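Long-range contacts in chromosomal replication initiator protein DnaA (Thermotoga maritima, PDB 2Z4S), which probably initiates chromosomal replication by binding, as ATP-loaded DnaA, to the origin and assembling into a right-handed spiral filament on its DNA: residues R129-F134 / G227-I232; V163-S168 / I197-D202; T267-A272 / V287-A292. All blocks are in the same frame, centred on the assembly; numbering follows the deposited sequence.

Contact 1: R129-F134 / G227-I232; sequences RYNPLF and GKQIVI
Leu133 and Phe134 pair in parallel register with Val231 and Ile232, joining strand 133-136 to strand 229-234 in the parallel sheet of the P-loop NTPase fold. Leu133 N donates to Ile230 O (3.0 Å), and Ile232 N donates to Leu133 O (2.8 Å). Ahead of this ladder, Asn131 continues the pairing with its side chain. Its OD1 accepts Ile230 N at 2.6 Å, in the carbonyl plane of the amide, on a lone pair, while ND2 turns to Lys228 O, a bond modelled too short to be trusted in length. The next residue, Pro132, follows a cis peptide and sets its CB against Ile230 CB at 3.4 Å. Gln229 reaches back from the other strand. Its CB lies 4.1 Å from Asn131 ND2, and the chain bends at chi2 (68°), which swings the carboxamide towards the loop before strand 133-136. CD passes Tyr130 O and Asn131 OD1. At the tip OE1 accepts the backbone N of Gly128, and NE2 donates to Tyr130 O at 3.0 Å, nearly straight at 160°, in the plane of the Gln229 amide but from above the Tyr130 carbonyl plane. NE2 also bonds to Ile230 O, which accepts two donors, so both ends of this buried amide are engaged and its rotation is fixed. Leu133 and Val231 lie side by side on the face packed against helix 143-157. On the other face Phe134 slants across Ile232, and its ring meets that of Phe252 beyond. There Phe134 CE2 rests 3.5 Å from Ile232 CG2, and Ile232 O lies over one face of the ring.

Contact 2: V163-S168 / I197-D202; sequences VMYITS and ILLIDD
Strands 163-167 and 197-201 run parallel in exact register from Val163-Ile197 to Thr167-Asp201, their axes 4.7 Å apart at closest and inclined by 17°. Backbone bonds zigzag between them, from Met164 N to Ile197 O (2.8 Å) through to Asp201 N on Ile166 O (3.0 Å). Ser168 N, starting helix 168-182, adds one more to Asp201 O (3.1 Å). On one face Val163 and Ile197 lie side by side, Val163 CG1 meeting Ile197 CG2, and Tyr165 follows with CD1 against Leu199 CB at 3.9 Å. The Tyr165 ring, with CG anti to the backbone N (chi1 173°), runs along this face until its hydroxyl donates to Asp201 OD2, a bond modelled too short to be taken literally. That oxygen lies in the ring plane at the edge, and the carboxylate stands almost perpendicular to the ring (82°). OD2 is also hydrogen-bonded to Thr144 OG1, and OD1 takes Asp202 N on its anti lone pair (2.8 Å), so the carboxylate is held at both oxygens. On the opposite face the pairs that meet are apolar: Met164 CG with Leu198 CD2 (3.7 Å), and Ile166 CG2 with Ile200 CG2 (3.9 Å). ILLIDD has the form of a Walker B motif, a hydrophobic strand running into Asp201 at its end and Asp202 just beyond. Asp202 belongs to the magnesium site with Thr144; Asp201, second-shell, grips Thr144. Helix 143-157 packs on the Tyr165 and Leu199 face, helix 184-193 reaches Met164 and Ile166, and strand 229-234 pairs with the far side of strand 197-201.

Contact 3: T267-A272 / V287-A292; sequences TRKSIA and VLNFVA. With ADP (adenosine-5'-diphosphate), chain C.
The first part of the Lys269 chain, CB and CG, rests on Ala292 CB, with Lys269 CB 3.9 Å from it, where the helical segments 267-272 and 287-292 cross at 126°, their axes 9.1 Å apart at closest. Beside it Arg268 NH1 lies 3.0 Å from Ala292 O. One turn on, Ala272 CB meets Leu288 CD2 at 3.4 Å and Ala292 CB at 4.2 Å. The two alanines let the helix backbones come close, while Leu288, its CG anti to the backbone N (chi1 -168°), extends a methyl group into the join. Beyond CG, Lys269 is fully extended and passes obliquely across Asn289; its NZ and Asn289 ND2, both donors, are not bonded to each other. The ammonium is held by salt bridges to Glu265, one turn earlier on its own helix, and Glu293, just past Ala292. A methionine here would probably leave Glu265 and Glu293 without the positive charge that ties them together. Further out, Val291 packs on Leu302 and Ile306 of helix 299-315. On another side of helix 265-279, Ile271 serves the nucleotide: its CG2 lies 3.6 Å from ADP N3 and its CD1 3.9 Å from ADP C6, beside Val108, whose backbone N also bonds to ADP. This is consistent with the helical lid of an AAA+ module. The join combines apolar contacts of Ala272, Leu288 and Ala292 with a lysine whose charge is shared by an acid from each helix.

Contacts 1 and 2 belong to one parallel sheet and meet at its centre, where strand 229-234 bonds to strand 197-201; contact 2 is nested inside the chain loop closed by contact 1. Contact 2 is the more buried and reaches the magnesium site, whereas contact 1 frays into a partly exposed loop, where side-chain amides take over from backbone pairing. Contact 3 stands apart, its centre about 30 Å from that of contact 2, and later in the chain. It is partly buried and joins two helices by apolar packing and flanking salt bridges. Contact 3 touches the adenine through Ile271, whereas contact 2 lies near the phosphate end through Asp202 and the magnesium ion.

Contact 1: R129-F134 / G227-I232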
# COMPACT_ATOMS: atom_id res chain seq x y z
N ARG A 129 12.36 15.85 1.72
CA ARG A 129 12.04 16.99 0.86
C ARG A 129 10.54 17.30 0.78
O ARG A 129 10.16 18.43 0.48
CB ARG A 129 12.59 16.78 -0.55
CG ARG A 129 12.08 17.77 -1.56
CD ARG A 129 12.90 17.69 -2.83
NE ARG A 129 14.31 17.96 -2.55
CZ ARG A 129 15.30 17.76 -3.41
NH1 ARG A 129 15.05 17.29 -4.62
NH2 ARG A 129 16.54 18.03 -3.04
N TYR A 130 9.70 16.31 1.02
CA TYR A 130 8.26 16.55 0.97
C TYR A 130 7.58 15.78 2.09
O TYR A 130 7.13 14.65 1.89
CB TYR A 130 7.68 16.13 -0.38
CG TYR A 130 8.42 16.66 -1.59
CD1 TYR A 130 9.16 15.80 -2.42
CD2 TYR A 130 8.40 18.01 -1.91
CE1 TYR A 130 9.84 16.28 -3.54
CE2 TYR A 130 9.08 18.50 -3.03
CZ TYR A 130 9.80 17.64 -3.84
OH TYR A 130 10.48 18.12 -4.95
N ASN A 131 7.50 16.39 3.27
CA ASN A 131 6.89 15.74 4.42
C ASN A 131 5.54 16.31 4.80
O ASN A 131 5.43 17.49 5.13
CB ASN A 131 7.82 15.83 5.62
CG ASN A 131 8.09 14.48 6.23
OD1 ASN A 131 7.21 13.62 6.27
ND2 ASN A 131 9.31 14.29 6.71
N PRO A 132 4.50 15.48 4.81
CA PRO A 132 4.54 14.06 4.48
C PRO A 132 3.88 13.77 3.14
O PRO A 132 3.42 14.67 2.43
CB PRO A 132 3.74 13.46 5.61
CG PRO A 132 2.56 14.43 5.66
CD PRO A 132 3.22 15.81 5.48
N LEU A 133 3.81 12.50 2.80
CA LEU A 133 3.17 12.06 1.58
C LEU A 133 1.91 11.35 2.06
O LEU A 133 1.97 10.52 2.96
CB LEU A 133 4.07 11.09 0.81
CG LEU A 133 3.49 10.31 -0.38
CD1 LEU A 133 2.76 11.22 -1.35
CD2 LEU A 133 4.63 9.57 -1.04
N PHE A 134 0.77 11.70 1.47
CA PHE A 134 -0.48 11.08 1.85
C PHE A 134 -1.14 10.52 0.62
O PHE A 134 -1.79 11.24 -0.11
CB PHE A 134 -1.41 12.10 2.51
CG PHE A 134 -2.69 11.50 3.03
CD1 PHE A 134 -3.75 11.25 2.17
CD2 PHE A 134 -2.81 11.16 4.37
CE1 PHE A 134 -4.93 10.67 2.64
CE2 PHE A 134 -3.99 10.58 4.86
CZ PHE A 134 -5.05 10.33 3.99
N GLY A 227 12.86 16.40 10.45
CA GLY A 227 13.04 16.01 9.06
C GLY A 227 12.81 14.55 8.71
O GLY A 227 13.21 14.11 7.63
N LYS A 228 12.17 13.81 9.60
CA LYS A 228 11.88 12.39 9.35
C LYS A 228 10.70 12.27 8.39
O LYS A 228 9.64 12.86 8.63
CB LYS A 228 11.52 11.71 10.66
CG LYS A 228 12.49 11.97 11.77
CD LYS A 228 13.65 11.03 11.74
CE LYS A 228 14.33 11.01 13.10
NZ LYS A 228 15.22 9.83 13.28
N GLN A 229 10.87 11.51 7.31
CA GLN A 229 9.79 11.36 6.33
C GLN A 229 8.60 10.58 6.86
O GLN A 229 8.76 9.54 7.50
CB GLN A 229 10.32 10.66 5.07
CG GLN A 229 9.27 10.45 3.96
CD GLN A 229 8.82 11.76 3.32
OE1 GLN A 229 9.65 12.60 2.98
NE2 GLN A 229 7.51 11.92 3.15
N ILE A 230 7.40 11.08 6.60
CA ILE A 230 6.16 10.44 7.03
C ILE A 230 5.38 10.10 5.77
O ILE A 230 5.31 10.93 4.86
CB ILE A 230 5.23 11.40 7.83
CG1 ILE A 230 5.99 12.14 8.94
CG2 ILE A 230 4.08 10.63 8.42
CD1 ILE A 230 6.13 11.35 10.22
N VAL A 231 4.81 8.91 5.69
CA VAL A 231 3.97 8.56 4.54
C VAL A 231 2.73 7.86 5.10
O VAL A 231 2.83 6.93 5.89
CB VAL A 231 4.70 7.65 3.51
CG1 VAL A 231 3.80 7.36 2.34
CG2 VAL A 231 5.94 8.33 2.99
N ILE A 232 1.55 8.34 4.70
CA ILE A 232 0.29 7.78 5.18
C ILE A 232 -0.57 7.32 4.01
O ILE A 232 -0.66 8.01 3.00
CB ILE A 232 -0.53 8.84 6.03
CG1 ILE A 232 0.23 9.24 7.29
CG2 ILE A 232 -1.88 8.29 6.45
CD1 ILE A 232 1.26 10.32 7.08

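Contact 2: V163-S168 / I197-D202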
# COMPACT_ATOMS: atom_id res chain seq x y z
N VAL A 163 14.27 2.38 8.56
CA VAL A 163 12.98 2.50 7.89
C VAL A 163 11.92 1.70 8.61
O VAL A 163 12.08 0.51 8.86
CB VAL A 163 13.05 2.01 6.44
CG1 VAL A 163 11.70 2.22 5.76
CG2 VAL A 163 14.14 2.75 5.71
N MET A 164 10.81 2.37 8.93
CA MET A 164 9.71 1.74 9.65
C MET A 164 8.39 1.70 8.89
O MET A 164 7.81 2.75 8.55
CB MET A 164 9.52 2.47 10.98
CG MET A 164 8.31 2.03 11.80
SD MET A 164 8.50 0.41 12.55
CE MET A 164 9.43 0.85 14.01
N TYR A 165 7.93 0.49 8.62
CA TYR A 165 6.66 0.27 7.94
C TYR A 165 5.75 -0.26 9.02
O TYR A 165 6.16 -1.08 9.82
CB TYR A 165 6.77 -0.79 6.83
CG TYR A 165 5.43 -1.15 6.24
CD1 TYR A 165 4.73 -0.24 5.45
CD2 TYR A 165 4.82 -2.36 6.56
CE1 TYR A 165 3.45 -0.53 5.00
CE2 TYR A 165 3.54 -2.65 6.11
CZ TYR A 165 2.86 -1.74 5.34
OH TYR A 165 1.57 -2.01 4.95
N ILE A 166 4.51 0.21 9.07
CA ILE A 166 3.61 -0.23 10.11
C ILE A 166 2.18 -0.12 9.66
O ILE A 166 1.89 0.37 8.57
CB ILE A 166 3.81 0.63 11.38
CG1 ILE A 166 3.86 -0.26 12.61
CG2 ILE A 166 2.70 1.67 11.51
CD1 ILE A 166 5.23 -0.92 12.83
N THR A 167 1.27 -0.57 10.51
CA THR A 167 -0.14 -0.49 10.20
C THR A 167 -0.82 0.34 11.26
O THR A 167 -0.54 0.19 12.45
CB THR A 167 -0.77 -1.86 10.16
OG1 THR A 167 -0.44 -2.49 8.92
CG2 THR A 167 -2.27 -1.76 10.28
N SER A 168 -1.72 1.22 10.83
CA SER A 168 -2.44 2.05 11.78
C SER A 168 -2.95 1.14 12.87
O SER A 168 -2.86 1.46 14.05
CB SER A 168 -3.59 2.77 11.11
OG SER A 168 -3.11 3.83 10.30
N ILE A 197 12.39 7.22 8.68
CA ILE A 197 11.24 7.30 7.81
C ILE A 197 10.22 6.34 8.40
O ILE A 197 10.55 5.20 8.77
CB ILE A 197 11.58 6.93 6.36
CG1 ILE A 197 10.30 6.99 5.53
CG2 ILE A 197 12.25 5.57 6.29
CD1 ILE A 197 10.48 6.60 4.11
N LEU A 198 8.98 6.82 8.51
CA LEU A 198 7.87 6.07 9.08
C LEU A 198 6.77 5.96 8.02
O LEU A 198 6.27 6.97 7.52
CB LEU A 198 7.38 6.83 10.33
CG LEU A 198 6.26 6.41 11.30
CD1 LEU A 198 4.99 7.15 10.97
CD2 LEU A 198 6.07 4.91 11.26
N LEU A 199 6.42 4.73 7.65
CA LEU A 199 5.39 4.51 6.64
C LEU A 199 4.19 3.92 7.36
O LEU A 199 4.33 2.88 7.98
CB LEU A 199 5.91 3.51 5.61
CG LEU A 199 7.35 3.73 5.14
CD1 LEU A 199 7.92 2.44 4.61
CD2 LEU A 199 7.41 4.83 4.10
N ILE A 200 3.02 4.56 7.28
CA ILE A 200 1.84 4.03 7.96
C ILE A 200 0.75 3.65 6.98
O ILE A 200 0.24 4.52 6.26
CB ILE A 200 1.22 5.04 8.93
CG1 ILE A 200 2.30 5.82 9.68
CG2 ILE A 200 0.32 4.30 9.92
CD1 ILE A 200 1.78 7.11 10.30
N ASP A 201 0.35 2.39 6.99
CA ASP A 201 -0.67 1.91 6.05
C ASP A 201 -2.08 1.97 6.63
O ASP A 201 -2.26 2.05 7.84
CB ASP A 201 -0.36 0.47 5.63
CG ASP A 201 -0.65 0.20 4.15
OD1 ASP A 201 -1.63 0.76 3.59
OD2 ASP A 201 0.09 -0.61 3.56
N ASP A 202 -3.07 1.91 5.74
CA ASP A 202 -4.48 1.95 6.10
C ASP A 202 -4.76 2.72 7.36
O ASP A 202 -4.87 2.14 8.43
CB ASP A 202 -5.02 0.55 6.26
CG ASP A 202 -4.98 -0.24 4.98
OD1 ASP A 202 -5.85 -0.02 4.11
OD2 ASP A 202 -4.06 -1.07 4.84

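Contact 3: T267-A272 / V287-A292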
# COMPACT_ATOMS: atom_id res chain seq x y z
N THR A 267 -4.03 -0.78 -19.34
CA THR A 267 -3.11 -0.80 -18.20
C THR A 267 -3.29 -2.04 -17.34
O THR A 267 -2.31 -2.63 -16.86
CB THR A 267 -3.29 0.45 -17.35
OG1 THR A 267 -3.41 1.58 -18.21
CG2 THR A 267 -2.08 0.65 -16.46
N ARG A 268 -4.54 -2.44 -17.14
CA ARG A 268 -4.79 -3.61 -16.33
C ARG A 268 -4.02 -4.80 -16.90
O ARG A 268 -3.25 -5.44 -16.18
CB ARG A 268 -6.28 -3.92 -16.33
CG ARG A 268 -6.80 -4.49 -15.04
CD ARG A 268 -8.29 -4.66 -15.18
NE ARG A 268 -8.79 -3.57 -16.01
CZ ARG A 268 -9.97 -3.58 -16.61
NH1 ARG A 268 -10.78 -4.62 -16.49
NH2 ARG A 268 -10.34 -2.54 -17.34
N LYS A 269 -4.21 -5.06 -18.19
CA LYS A 269 -3.54 -6.17 -18.87
C LYS A 269 -2.05 -6.20 -18.62
O LYS A 269 -1.49 -7.26 -18.35
CB LYS A 269 -3.82 -6.13 -20.37
CG LYS A 269 -5.29 -6.41 -20.69
CD LYS A 269 -5.57 -6.59 -22.17
CE LYS A 269 -7.09 -6.70 -22.40
NZ LYS A 269 -7.49 -6.82 -23.84
N SER A 270 -1.41 -5.05 -18.70
CA SER A 270 0.03 -4.98 -18.46
C SER A 270 0.29 -5.33 -17.00
O SER A 270 1.28 -5.99 -16.68
CB SER A 270 0.55 -3.58 -18.75
OG SER A 270 0.18 -3.16 -20.04
N ILE A 271 -0.59 -4.90 -16.11
CA ILE A 271 -0.42 -5.22 -14.70
C ILE A 271 -0.56 -6.72 -14.56
O ILE A 271 0.22 -7.37 -13.86
CB ILE A 271 -1.48 -4.50 -13.84
CG1 ILE A 271 -1.21 -3.00 -13.82
CG2 ILE A 271 -1.47 -5.06 -12.42
CD1 ILE A 271 -2.23 -2.20 -13.06
N ALA A 272 -1.56 -7.27 -15.25
CA ALA A 272 -1.81 -8.70 -15.22
C ALA A 272 -0.54 -9.45 -15.62
O ALA A 272 -0.13 -10.40 -14.95
CB ALA A 272 -2.93 -9.04 -16.18
N VAL A 287 -6.26 -16.22 -22.26
CA VAL A 287 -6.87 -16.37 -20.95
C VAL A 287 -6.53 -15.13 -20.14
O VAL A 287 -7.41 -14.53 -19.51
CB VAL A 287 -6.34 -17.62 -20.23
CG1 VAL A 287 -6.85 -17.65 -18.80
CG2 VAL A 287 -6.79 -18.85 -20.97
N LEU A 288 -5.26 -14.74 -20.16
CA LEU A 288 -4.82 -13.55 -19.44
C LEU A 288 -5.72 -12.42 -19.90
O LEU A 288 -6.30 -11.70 -19.09
CB LEU A 288 -3.36 -13.23 -19.77
CG LEU A 288 -2.68 -12.19 -18.87
CD1 LEU A 288 -1.21 -12.08 -19.22
CD2 LEU A 288 -3.36 -10.84 -19.03
N ASN A 289 -5.83 -12.28 -21.21
CA ASN A 289 -6.68 -11.25 -21.79
C ASN A 289 -8.10 -11.28 -21.22
O ASN A 289 -8.66 -10.25 -20.89
CB ASN A 289 -6.73 -11.43 -23.31
CG ASN A 289 -6.31 -10.19 -24.04
OD1 ASN A 289 -5.17 -9.73 -23.91
ND2 ASN A 289 -7.23 -9.62 -24.82
N PHE A 290 -8.68 -12.47 -21.12
CA PHE A 290 -10.03 -12.57 -20.58
C PHE A 290 -10.05 -12.13 -19.12
O PHE A 290 -10.95 -11.41 -18.69
CB PHE A 290 -10.55 -14.01 -20.67
CG PHE A 290 -11.90 -14.19 -20.03
CD1 PHE A 290 -13.07 -13.91 -20.75
CD2 PHE A 290 -12.01 -14.60 -18.70
CE1 PHE A 290 -14.32 -14.04 -20.15
CE2 PHE A 290 -13.26 -14.73 -18.09
CZ PHE A 290 -14.42 -14.45 -18.82
N VAL A 291 -9.06 -12.57 -18.35
CA VAL A 291 -8.96 -12.21 -16.95
C VAL A 291 -8.78 -10.70 -16.82
O VAL A 291 -9.52 -10.03 -16.09
CB VAL A 291 -7.77 -12.91 -16.28
CG1 VAL A 291 -7.66 -12.51 -14.83
CG2 VAL A 291 -7.94 -14.40 -16.40
N ALA A 292 -7.79 -10.16 -17.53
CA ALA A 292 -7.49 -8.74 -17.50
C ALA A 292 -8.69 -7.88 -17.85
O ALA A 292 -8.80 -6.76 -17.37
CB ALA A 292 -6.36 -8.43 -18.45
PB ADP C . -4.45 -1.57 -1.71
O1B ADP C . -3.68 -0.38 -2.06
O2B ADP C . -5.99 -1.21 -1.69
O3B ADP C . -3.99 -2.13 -0.27
PA ADP C . -2.73 -3.19 -2.94
O1A ADP C . -1.84 -2.06 -3.29
O2A ADP C . -2.22 -3.82 -1.56
O3A ADP C . -4.27 -2.71 -2.80
O5' ADP C . -2.75 -4.31 -4.07
C5' ADP C . -1.42 -4.70 -4.20
C4' ADP C . -1.27 -5.81 -5.21
O4' ADP C . -1.78 -5.40 -6.49
C3' ADP C . 0.22 -6.09 -5.29
O3' ADP C . 0.52 -7.44 -4.92
C2' ADP C . 0.63 -5.75 -6.71
O2' ADP C . 1.26 -6.89 -7.34
C1' ADP C . -0.67 -5.32 -7.42
N9 ADP C . -0.59 -3.97 -8.00
C8 ADP C . -1.22 -2.85 -7.56
N7 ADP C . -0.93 -1.84 -8.33
C5 ADP C . -0.09 -2.26 -9.30
C6 ADP C . 0.55 -1.65 -10.41
N6 ADP C . 0.36 -0.31 -10.67
N1 ADP C . 1.35 -2.40 -11.19
C2 ADP C . 1.54 -3.70 -10.95
N3 ADP C . 0.95 -4.31 -9.93
C4 ADP C . 0.14 -3.63 -9.09